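Local atomic coordinates of N-acetylglucosamine 2-epimerase (Xylella fastidiosa, PDB entry 3GT5), a protein that probably acts as an isomerase of the N-acylglucosamine 2-epimerase family, interconverting sugars that are epimers at carbon 2. Residues K131-R134 with E135-D138; E139-C142 with L143-H147; M176-C179 with E180-L183. One frame throughout, in Å; residues are numbered along the deposited sequence.

Interaction 1 (K131-R134 with E135-D138)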
ATOM      1  N   LYS A 131      17.834  11.000 -12.206  1.00 25.03           N
ATOM      2  CA  LYS A 131      18.375   9.899 -13.008  1.00 27.36           C
ATOM      3  C   LYS A 131      19.159   8.898 -12.151  1.00 25.52           C
ATOM      4  O   LYS A 131      19.154   7.699 -12.443  1.00 25.56           O
ATOM      5  CB  LYS A 131      19.192  10.383 -14.204  1.00 28.33           C
ATOM      6  CG  LYS A 131      18.308  10.813 -15.412  1.00 32.37           C
ATOM      7  CD  LYS A 131      19.182  11.159 -16.618  1.00 36.29           C
ATOM      8  CE  LYS A 131      18.447  12.027 -17.625  1.00 38.29           C
ATOM      9  NZ  LYS A 131      19.319  12.241 -18.817  1.00 40.90           N
ATOM     10  N   GLN A 132      19.720   9.385 -11.064  1.00 25.67           N
ATOM     11  CA  GLN A 132      20.500   8.571 -10.110  1.00 25.32           C
ATOM     12  C   GLN A 132      19.645   7.469  -9.472  1.00 24.15           C
ATOM     13  O   GLN A 132      20.170   6.444  -9.058  1.00 22.86           O
ATOM     14  CB  GLN A 132      21.060   9.430  -8.972  1.00 26.96           C
ATOM     15  CG  GLN A 132      22.266  10.362  -9.320  1.00 31.71           C
ATOM     16  CD  GLN A 132      21.843  11.716  -9.938  1.00 34.43           C
ATOM     17  OE1 GLN A 132      20.647  11.963 -10.237  1.00 32.84           O
ATOM     18  NE2 GLN A 132      22.842  12.610 -10.131  1.00 37.57           N
ATOM     19  N   ALA A 133      18.332   7.702  -9.381  1.00 23.03           N
ATOM     20  CA  ALA A 133      17.406   6.727  -8.807  1.00 22.36           C
ATOM     21  C   ALA A 133      17.402   5.382  -9.573  1.00 22.73           C
ATOM     22  O   ALA A 133      17.114   4.360  -8.981  1.00 21.55           O
ATOM     23  CB  ALA A 133      15.958   7.323  -8.709  1.00 22.32           C
ATOM     24  N   ARG A 134      17.779   5.377 -10.862  1.00 22.14           N
ATOM     25  CA  ARG A 134      17.850   4.144 -11.606  1.00 22.91           C
ATOM     26  C   ARG A 134      18.912   3.232 -10.956  1.00 23.29           C
ATOM     27  O   ARG A 134      18.704   2.017 -10.850  1.00 21.25           O
ATOM     28  CB  ARG A 134      18.171   4.417 -13.081  1.00 24.04           C
ATOM     29  CG  ARG A 134      18.146   3.197 -14.027  1.00 25.49           C
ATOM     30  CD  ARG A 134      18.568   3.593 -15.470  1.00 26.35           C
ATOM     31  NE  ARG A 134      17.584   4.487 -16.085  1.00 28.31           N
ATOM     32  CZ  ARG A 134      16.510   4.088 -16.776  1.00 29.85           C
ATOM     33  NH1 ARG A 134      16.252   2.803 -16.958  1.00 31.52           N
ATOM     34  NH2 ARG A 134      15.679   4.987 -17.283  1.00 32.25           N
ATOM     35  N   GLU A 135      20.035   3.816 -10.510  1.00 23.13           N
ATOM     36  CA  GLU A 135      21.100   3.057  -9.824  1.00 24.10           C
ATOM     37  C   GLU A 135      20.646   2.611  -8.432  1.00 22.58           C
ATOM     38  O   GLU A 135      20.947   1.502  -8.013  1.00 21.96           O
ATOM     39  CB  GLU A 135      22.383   3.881  -9.646  1.00 25.10           C
ATOM     40  CG  GLU A 135      23.230   4.039 -10.890  1.00 32.19           C
ATOM     41  CD  GLU A 135      22.479   4.540 -12.103  1.00 40.47           C
ATOM     42  OE1 GLU A 135      22.033   5.731 -12.113  1.00 45.35           O
ATOM     43  OE2 GLU A 135      22.368   3.746 -13.077  1.00 45.70           O
ATOM     44  N   TRP A 136      19.931   3.481  -7.720  1.00 21.46           N
ATOM     45  CA  TRP A 136      19.448   3.122  -6.376  1.00 21.67           C
ATOM     46  C   TRP A 136      18.496   1.946  -6.455  1.00 20.33           C
ATOM     47  O   TRP A 136      18.490   1.088  -5.552  1.00 17.99           O
ATOM     48  CB  TRP A 136      18.707   4.292  -5.719  1.00 21.96           C
ATOM     49  CG  TRP A 136      19.474   5.555  -5.581  1.00 24.88           C
ATOM     50  CD1 TRP A 136      20.842   5.711  -5.571  1.00 27.09           C
ATOM     51  CD2 TRP A 136      18.916   6.869  -5.415  1.00 25.31           C
ATOM     52  NE1 TRP A 136      21.157   7.044  -5.430  1.00 25.96           N
ATOM     53  CE2 TRP A 136      19.991   7.774  -5.348  1.00 27.19           C
ATOM     54  CE3 TRP A 136      17.603   7.365  -5.342  1.00 25.35           C
ATOM     55  CZ2 TRP A 136      19.800   9.164  -5.177  1.00 27.57           C
ATOM     56  CZ3 TRP A 136      17.407   8.750  -5.184  1.00 28.02           C
ATOM     57  CH2 TRP A 136      18.503   9.625  -5.110  1.00 27.76           C
ATOM     58  N   MET A 137      17.684   1.919  -7.529  1.00 19.75           N
ATOM     59  CA  MET A 137      16.777   0.792  -7.828  1.00 19.88           C
ATOM     60  C   MET A 137      17.585  -0.480  -8.068  1.00 20.47           C
ATOM     61  O   MET A 137      17.275  -1.559  -7.547  1.00 18.98           O
ATOM     62  CB  MET A 137      15.840   1.086  -9.025  1.00 18.66           C
ATOM     63  CG  MET A 137      14.884   2.296  -8.860  1.00 17.44           C
ATOM     64  SD  MET A 137      14.204   3.054 -10.344  1.00 12.76           S
ATOM     65  CE  MET A 137      13.320   1.678 -10.971  1.00 20.13           C
ATOM     66  N   ASP A 138      18.639  -0.364  -8.879  1.00 21.19           N
ATOM     67  CA  ASP A 138      19.478  -1.519  -9.143  1.00 22.39           C
ATOM     68  C   ASP A 138      20.161  -2.015  -7.849  1.00 21.07           C
ATOM     69  O   ASP A 138      20.209  -3.219  -7.599  1.00 22.19           O
ATOM     70  CB  ASP A 138      20.483  -1.247 -10.278  1.00 22.27           C
ATOM     71  CG  ASP A 138      21.375  -2.441 -10.540  1.00 29.13           C
ATOM     72  OD1 ASP A 138      20.871  -3.586 -10.761  1.00 28.61           O
ATOM     73  OD2 ASP A 138      22.604  -2.240 -10.425  1.00 34.71           O
TER
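The indole of Trp136 lies against the backbone of Gln132 and Ala133, one turn earlier in the chain. Two backbone atoms sit over one face of the ring. Gln132 O is 3.6 Å above the ring plane and Ala133 CA 3.4 Å, and both are offset toward the rim. The CB of Ala133 meets the benzene half of the ring, 3.7 Å from Trp136 CE3. The CB of Gln132 approaches the other end of that half, 4.0 Å from Trp136 CZ2. The ring is brought there by its first torsion, with CG beside the backbone N (chi1 -57°).

On the next residue, Met137 folds its CG over the preceding turn. It comes within 3.0 Å of Ala133 O, a tight fit.

These residues lie near the N-terminal end of helix 133-147, one of the helices of an alpha/alpha barrel, the fold of the epimerase family. Three i to i+4 backbone bonds hold the turn. Trp136 N, Met137 N and Asp138 N donate to Gln132 O, Ala133 O and Arg134 O. The first of these, Trp136 N to Gln132 O, is 3.3 Å long. Gln132 O also takes a weak bond from Glu135 N, whose N-H...O angle is only 128°.

Further out, the indole has a cation-pi contact with Arg85 and meets the ring of Tyr122. Met137 packs between helices 112-127 and 172-189. The charged ends turn to other partners: Asp138 OD1 forms a salt bridge with Arg193, and Arg134 NH1 is hydrogen-bonded to Ser189 O.

Interaction 2 (E139-C142 with L143-H147)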
ATOM      1  N   GLU A 139      20.611  -1.105  -6.993  1.00 20.45           N
ATOM      2  CA  GLU A 139      21.245  -1.450  -5.699  1.00 21.40           C
ATOM      3  C   GLU A 139      20.248  -2.182  -4.820  1.00 21.23           C
ATOM      4  O   GLU A 139      20.621  -3.159  -4.162  1.00 21.54           O
ATOM      5  CB  GLU A 139      21.704  -0.157  -5.022  1.00 22.56           C
ATOM      6  CG  GLU A 139      22.140  -0.118  -3.539  1.00 24.10           C
ATOM      7  CD  GLU A 139      22.003   1.313  -3.018  1.00 29.73           C
ATOM      8  OE1 GLU A 139      20.909   1.666  -2.472  1.00 29.07           O
ATOM      9  OE2 GLU A 139      22.930   2.127  -3.284  1.00 30.03           O
ATOM     10  N   THR A 140      18.977  -1.730  -4.842  1.00 19.26           N
ATOM     11  CA  THR A 140      17.926  -2.359  -4.013  1.00 18.55           C
ATOM     12  C   THR A 140      17.588  -3.749  -4.579  1.00 17.90           C
ATOM     13  O   THR A 140      17.455  -4.703  -3.820  1.00 17.43           O
ATOM     14  CB  THR A 140      16.686  -1.468  -3.954  1.00 18.55           C
ATOM     15  OG1 THR A 140      17.072  -0.164  -3.503  1.00 18.33           O
ATOM     16  CG2 THR A 140      15.603  -2.060  -2.998  1.00 19.12           C
ATOM     17  N   TRP A 141      17.488  -3.866  -5.896  1.00 18.36           N
ATOM     18  CA  TRP A 141      17.292  -5.182  -6.542  1.00 18.37           C
ATOM     19  C   TRP A 141      18.424  -6.157  -6.093  1.00 19.59           C
ATOM     20  O   TRP A 141      18.174  -7.320  -5.710  1.00 18.88           O
ATOM     21  CB  TRP A 141      17.279  -5.027  -8.070  1.00 18.68           C
ATOM     22  CG  TRP A 141      17.251  -6.333  -8.816  1.00 18.38           C
ATOM     23  CD1 TRP A 141      18.346  -7.084  -9.172  1.00 19.93           C
ATOM     24  CD2 TRP A 141      16.113  -7.066  -9.260  1.00 20.02           C
ATOM     25  NE1 TRP A 141      17.949  -8.208  -9.812  1.00 19.73           N
ATOM     26  CE2 TRP A 141      16.590  -8.222  -9.897  1.00 18.00           C
ATOM     27  CE3 TRP A 141      14.722  -6.835  -9.241  1.00 19.76           C
ATOM     28  CZ2 TRP A 141      15.744  -9.169 -10.462  1.00 16.64           C
ATOM     29  CZ3 TRP A 141      13.896  -7.768  -9.808  1.00 18.64           C
ATOM     30  CH2 TRP A 141      14.402  -8.918 -10.424  1.00 18.98           C
ATOM     31  N   CYS A 142      19.663  -5.693  -6.166  1.00 18.66           N
ATOM     32  CA  CYS A 142      20.800  -6.550  -5.811  1.00 20.49           C
ATOM     33  C   CYS A 142      20.744  -7.007  -4.363  1.00 20.36           C
ATOM     34  O   CYS A 142      20.969  -8.186  -4.090  1.00 20.78           O
ATOM     35  CB  CYS A 142      22.113  -5.877  -6.115  1.00 21.06           C
ATOM     36  SG  CYS A 142      22.397  -5.817  -7.868  1.00 25.56           S
ATOM     37  N   LEU A 143      20.387  -6.083  -3.464  1.00 20.25           N
ATOM     38  CA  LEU A 143      20.246  -6.382  -2.043  1.00 20.10           C
ATOM     39  C   LEU A 143      19.149  -7.432  -1.794  1.00 20.41           C
ATOM     40  O   LEU A 143      19.377  -8.402  -1.031  1.00 20.84           O
ATOM     41  CB  LEU A 143      19.913  -5.102  -1.267  1.00 21.63           C
ATOM     42  CG  LEU A 143      19.911  -5.313   0.253  1.00 21.53           C
ATOM     43  CD1 LEU A 143      21.321  -5.284   0.843  1.00 25.24           C
ATOM     44  CD2 LEU A 143      18.960  -4.270   0.897  1.00 24.63           C
ATOM     45  N   LEU A 144      17.992  -7.253  -2.444  1.00 18.44           N
ATOM     46  CA  LEU A 144      16.891  -8.217  -2.412  1.00 18.23           C
ATOM     47  C   LEU A 144      17.322  -9.577  -2.960  1.00 18.38           C
ATOM     48  O   LEU A 144      16.999 -10.621  -2.385  1.00 18.08           O
ATOM     49  CB  LEU A 144      15.671  -7.648  -3.171  1.00 18.53           C
ATOM     50  CG  LEU A 144      14.974  -6.512  -2.419  1.00 16.63           C
ATOM     51  CD1 LEU A 144      14.062  -5.778  -3.418  1.00 21.60           C
ATOM     52  CD2 LEU A 144      14.187  -7.086  -1.253  1.00 19.18           C
ATOM     53  N   GLU A 145      18.053  -9.601  -4.081  1.00 19.67           N
ATOM     54  CA  GLU A 145      18.481 -10.902  -4.645  1.00 20.73           C
ATOM     55  C   GLU A 145      19.472 -11.605  -3.729  1.00 21.31           C
ATOM     56  O   GLU A 145      19.480 -12.822  -3.617  1.00 21.28           O
ATOM     57  CB  GLU A 145      19.168 -10.704  -6.009  1.00 21.31           C
ATOM     58  CG  GLU A 145      18.211 -10.380  -7.195  1.00 25.65           C
ATOM     59  CD  GLU A 145      17.065 -11.369  -7.445  1.00 28.25           C
ATOM     60  OE1 GLU A 145      17.187 -12.331  -8.241  1.00 31.29           O
ATOM     61  OE2 GLU A 145      15.987 -11.122  -6.899  1.00 27.47           O
ATOM     62  N   ARG A 146      20.353 -10.830  -3.118  1.00 21.04           N
ATOM     63  CA  ARG A 146      21.415 -11.365  -2.256  1.00 22.26           C
ATOM     64  C   ARG A 146      20.836 -11.994  -1.004  1.00 21.41           C
ATOM     65  O   ARG A 146      21.302 -13.048  -0.599  1.00 21.63           O
ATOM     66  CB  ARG A 146      22.382 -10.235  -1.883  1.00 23.48           C
ATOM     67  CG  ARG A 146      23.657 -10.559  -1.076  1.00 27.96           C
ATOM     68  CD  ARG A 146      24.602  -9.305  -1.101  1.00 33.77           C
ATOM     69  NE  ARG A 146      24.927  -8.959  -2.505  1.00 38.90           N
ATOM     70  CZ  ARG A 146      24.583  -7.853  -3.203  1.00 38.07           C
ATOM     71  NH1 ARG A 146      23.920  -6.790  -2.674  1.00 34.50           N
ATOM     72  NH2 ARG A 146      24.948  -7.814  -4.492  1.00 36.70           N
ATOM     73  N   HIS A 147      19.836 -11.361  -0.387  1.00 20.51           N
ATOM     74  CA  HIS A 147      19.371 -11.804   0.930  1.00 19.30           C
ATOM     75  C   HIS A 147      17.945 -12.334   1.010  1.00 17.92           C
ATOM     76  O   HIS A 147      17.672 -13.268   1.785  1.00 20.04           O
ATOM     77  CB  HIS A 147      19.493 -10.675   1.945  1.00 19.29           C
ATOM     78  CG  HIS A 147      20.881 -10.154   2.116  1.00 20.97           C
ATOM     79  ND1 HIS A 147      21.909 -10.915   2.646  1.00 23.04           N
ATOM     80  CD2 HIS A 147      21.396  -8.920   1.893  1.00 24.06           C
ATOM     81  CE1 HIS A 147      22.999 -10.165   2.730  1.00 22.84           C
ATOM     82  NE2 HIS A 147      22.717  -8.955   2.275  1.00 23.53           N
TER
HETATM   83  O   HOH W   1      23.101  -3.708  -3.279  1.00 25.96           O
HETATM   84  O   HOH W   2      15.049  -8.692  -6.303  1.00 21.92           O
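Glu145 lays its side chain over the indole of Trp141, one turn back along the helix. Its CG sits 3.3 Å above the ring plane, toward the rim, and is 3.4 Å from Trp141 NE1. This is a CH-pi contact with the five-membered ring. The Glu145 chain bends at its second torsion (chi2 -55°), which sets the carboxylate roughly parallel to the indole plane, above it but displaced past the NE1/CZ2 edge. Carboxylate and indole planes are 21° apart and stacked with this offset.

Arg146 also folds back. A bend at its third torsion brings its guanidinium over the peptide of Cys142, and Cys142 O lies 3.5 Å above one face of the group. Arg146 NH2 is 3.8 Å from Cys142 CB. A water in the guanidinium plane accepts from Arg146 NH1 and donates to Glu139 O. On the buried side, Thr140 CG2 and Leu144 CD1 lie side by side at 4.0 Å.

This is the C-terminal half of helix 133-147, with regular i to i+4 bonds from Leu143 N to Glu139 O through Arg146 N to Cys142 O. Trp141 has a cation-pi contact with Arg193, and Leu144 packs on Leu115 and Tyr156.

A second water donates to Glu145 OE2 and, weakly, to Trp141 O. The same OE2 forms a salt bridge with Arg197, which lies outside this part of the helix, on helix 192-211. The water and the arginine together hold the carboxylate at OE2, and the nearby positive charge would probably favour its negative form.

Interaction 3 (M176-C179 with E180-L183)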
ATOM      1  N   MET A 176       3.164  -8.770  -1.751  1.00 14.36           N
ATOM      2  CA  MET A 176       2.130  -7.942  -2.395  1.00 13.72           C
ATOM      3  C   MET A 176       2.640  -6.518  -2.665  1.00 14.44           C
ATOM      4  O   MET A 176       2.531  -6.007  -3.801  1.00 14.70           O
ATOM      5  CB  MET A 176       0.877  -7.888  -1.510  1.00 13.60           C
ATOM      6  CG  MET A 176      -0.343  -7.235  -2.149  1.00 14.97           C
ATOM      7  SD  MET A 176      -1.747  -6.911  -0.926  1.00 10.03           S
ATOM      8  CE  MET A 176      -0.855  -5.770   0.067  1.00 18.08           C
ATOM      9  N   HIS A 177       3.243  -5.893  -1.643  1.00 14.43           N
ATOM     10  CA  HIS A 177       3.824  -4.573  -1.835  1.00 14.83           C
ATOM     11  C   HIS A 177       5.022  -4.614  -2.748  1.00 14.93           C
ATOM     12  O   HIS A 177       5.279  -3.636  -3.439  1.00 15.40           O
ATOM     13  CB  HIS A 177       4.090  -3.875  -0.520  1.00 14.28           C
ATOM     14  CG  HIS A 177       2.821  -3.489   0.168  1.00 17.81           C
ATOM     15  ND1 HIS A 177       1.985  -2.519  -0.342  1.00 20.23           N
ATOM     16  CD2 HIS A 177       2.211  -3.977   1.276  1.00 20.53           C
ATOM     17  CE1 HIS A 177       0.922  -2.410   0.440  1.00 23.08           C
ATOM     18  NE2 HIS A 177       1.043  -3.273   1.432  1.00 19.89           N
ATOM     19  N   MET A 178       5.776  -5.712  -2.730  1.00 16.01           N
ATOM     20  CA  MET A 178       6.897  -5.849  -3.660  1.00 16.97           C
ATOM     21  C   MET A 178       6.393  -5.971  -5.111  1.00 16.84           C
ATOM     22  O   MET A 178       7.012  -5.433  -6.004  1.00 17.00           O
ATOM     23  CB  MET A 178       7.828  -7.018  -3.288  1.00 17.70           C
ATOM     24  CG  MET A 178       9.212  -6.958  -3.992  1.00 18.01           C
ATOM     25  SD  MET A 178      10.213  -5.501  -3.610  1.00 13.09           S
ATOM     26  CE  MET A 178      10.652  -5.996  -1.939  1.00 22.21           C
ATOM     27  N   CYS A 179       5.270  -6.645  -5.350  1.00 16.90           N
ATOM     28  CA  CYS A 179       4.681  -6.714  -6.700  1.00 17.26           C
ATOM     29  C   CYS A 179       4.339  -5.291  -7.164  1.00 17.93           C
ATOM     30  O   CYS A 179       4.702  -4.876  -8.279  1.00 15.93           O
ATOM     31  CB  CYS A 179       3.463  -7.653  -6.730  1.00 17.52           C
ATOM     32  SG  CYS A 179       2.528  -7.679  -8.244  1.00 18.79           S
ATOM     33  N   GLU A 180       3.684  -4.524  -6.283  1.00 17.22           N
ATOM     34  CA  GLU A 180       3.382  -3.117  -6.524  1.00 16.75           C
ATOM     35  C   GLU A 180       4.635  -2.287  -6.845  1.00 16.88           C
ATOM     36  O   GLU A 180       4.609  -1.485  -7.817  1.00 17.01           O
ATOM     37  CB  GLU A 180       2.688  -2.558  -5.270  1.00 19.59           C
ATOM     38  CG  GLU A 180       2.461  -1.070  -5.244  1.00 20.86           C
ATOM     39  CD  GLU A 180       2.099  -0.574  -3.808  1.00 28.31           C
ATOM     40  OE1 GLU A 180       2.220  -1.375  -2.828  1.00 30.94           O
ATOM     41  OE2 GLU A 180       1.704   0.608  -3.623  1.00 28.36           O
ATOM     42  N   ALA A 181       5.713  -2.472  -6.052  1.00 15.74           N
ATOM     43  CA  ALA A 181       6.965  -1.740  -6.253  1.00 16.31           C
ATOM     44  C   ALA A 181       7.626  -2.135  -7.546  1.00 15.75           C
ATOM     45  O   ALA A 181       8.190  -1.263  -8.223  1.00 16.12           O
ATOM     46  CB  ALA A 181       7.969  -1.947  -5.076  1.00 15.32           C
ATOM     47  N   MET A 182       7.525  -3.422  -7.918  1.00 15.13           N
ATOM     48  CA  MET A 182       8.128  -3.892  -9.154  1.00 15.98           C
ATOM     49  C   MET A 182       7.409  -3.346 -10.382  1.00 16.85           C
ATOM     50  O   MET A 182       8.066  -2.995 -11.374  1.00 16.55           O
ATOM     51  CB  MET A 182       8.263  -5.410  -9.194  1.00 15.07           C
ATOM     52  CG  MET A 182       9.311  -5.959  -8.235  1.00 16.17           C
ATOM     53  SD  MET A 182      11.060  -5.427  -8.531  1.00 13.75           S
ATOM     54  CE  MET A 182      11.810  -6.212  -7.046  1.00 21.52           C
ATOM     55  N   LEU A 183       6.074  -3.214 -10.296  1.00 16.23           N
ATOM     56  CA  LEU A 183       5.313  -2.555 -11.334  1.00 17.64           C
ATOM     57  C   LEU A 183       5.719  -1.085 -11.489  1.00 17.45           C
ATOM     58  O   LEU A 183       5.930  -0.608 -12.616  1.00 18.17           O
ATOM     59  CB  LEU A 183       3.814  -2.685 -11.087  1.00 16.98           C
ATOM     60  CG  LEU A 183       3.199  -4.067 -11.272  1.00 18.71           C
ATOM     61  CD1 LEU A 183       1.791  -4.176 -10.602  1.00 19.13           C
ATOM     62  CD2 LEU A 183       3.161  -4.452 -12.751  1.00 19.30           C
TER
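His177 and Glu180 are brought together by different first torsions. The imidazole of His177 has CG beside the backbone N (chi1 -69°). Glu180 has CG anti to the backbone N (chi1 172°) and then runs extended. The two side chains lie side by side and point the same way, as residues nearly one helical turn apart can. His177 ND1 donates to Glu180 OE1 at 2.7 Å, with an N-H...O angle of 165°. The acceptor lies close to the imidazole plane, and the N-H meets OE1 nearly along its C-O axis. Ring and carboxylate planes are well turned against each other. The bond fixes the rotation of the imidazole. The other carboxylate oxygen, Glu180 OE2, is hydrogen-bonded to Tyr377 OH, so both oxygens have partners. Met176 CE rests 3.4 Å above one face of the imidazole, toward its rim.

A second, apolar contact joins Met178 and Met182. Their chains cross, and Met182 CE is 3.9 Å from Met178 SD. Met182 CG also comes 3.2 Å from Met178 O. Cys179 SG meets Leu183 CD1 more loosely, at 4.3 Å. The backbone beneath is plain alpha-helix. Glu180 N, Ala181 N, Met182 N and Leu183 N bond to the carbonyls four residues earlier.

The contact is a buried one on helix 172-189, an inner helix of the barrel, about 9 Å from the centre of the chain to its own centre. His177 meets the rings of Tyr113 and Phe117 on helix 112-127. Met176 touches helix 247-263. Met178 and Met182 reach Tyr156 on strand 155-160, and Leu183 and Met182 lie against helix 192-211.

Overall arrangement
Interactions 1 and 2 follow one another on helix 133-147, with centres about 13 Å apart. Interaction 3 comes later in the chain, on helix 172-189. Its centre is about 15 Å from that of interaction 2 and about 17 Å from that of interaction 1. It lies about 9 Å from the centre of the chain, while the other two lie 21 to 22 Å out. Interactions 2 and 3 touch directly: Trp141 CE3 is 3.7 Å from Met182 CE, and Leu144 CD1 is 3.7 Å from Met178 CE. Interactions 1 and 3 do not touch. The three thus run from an outer helix of the barrel to a buried inner one.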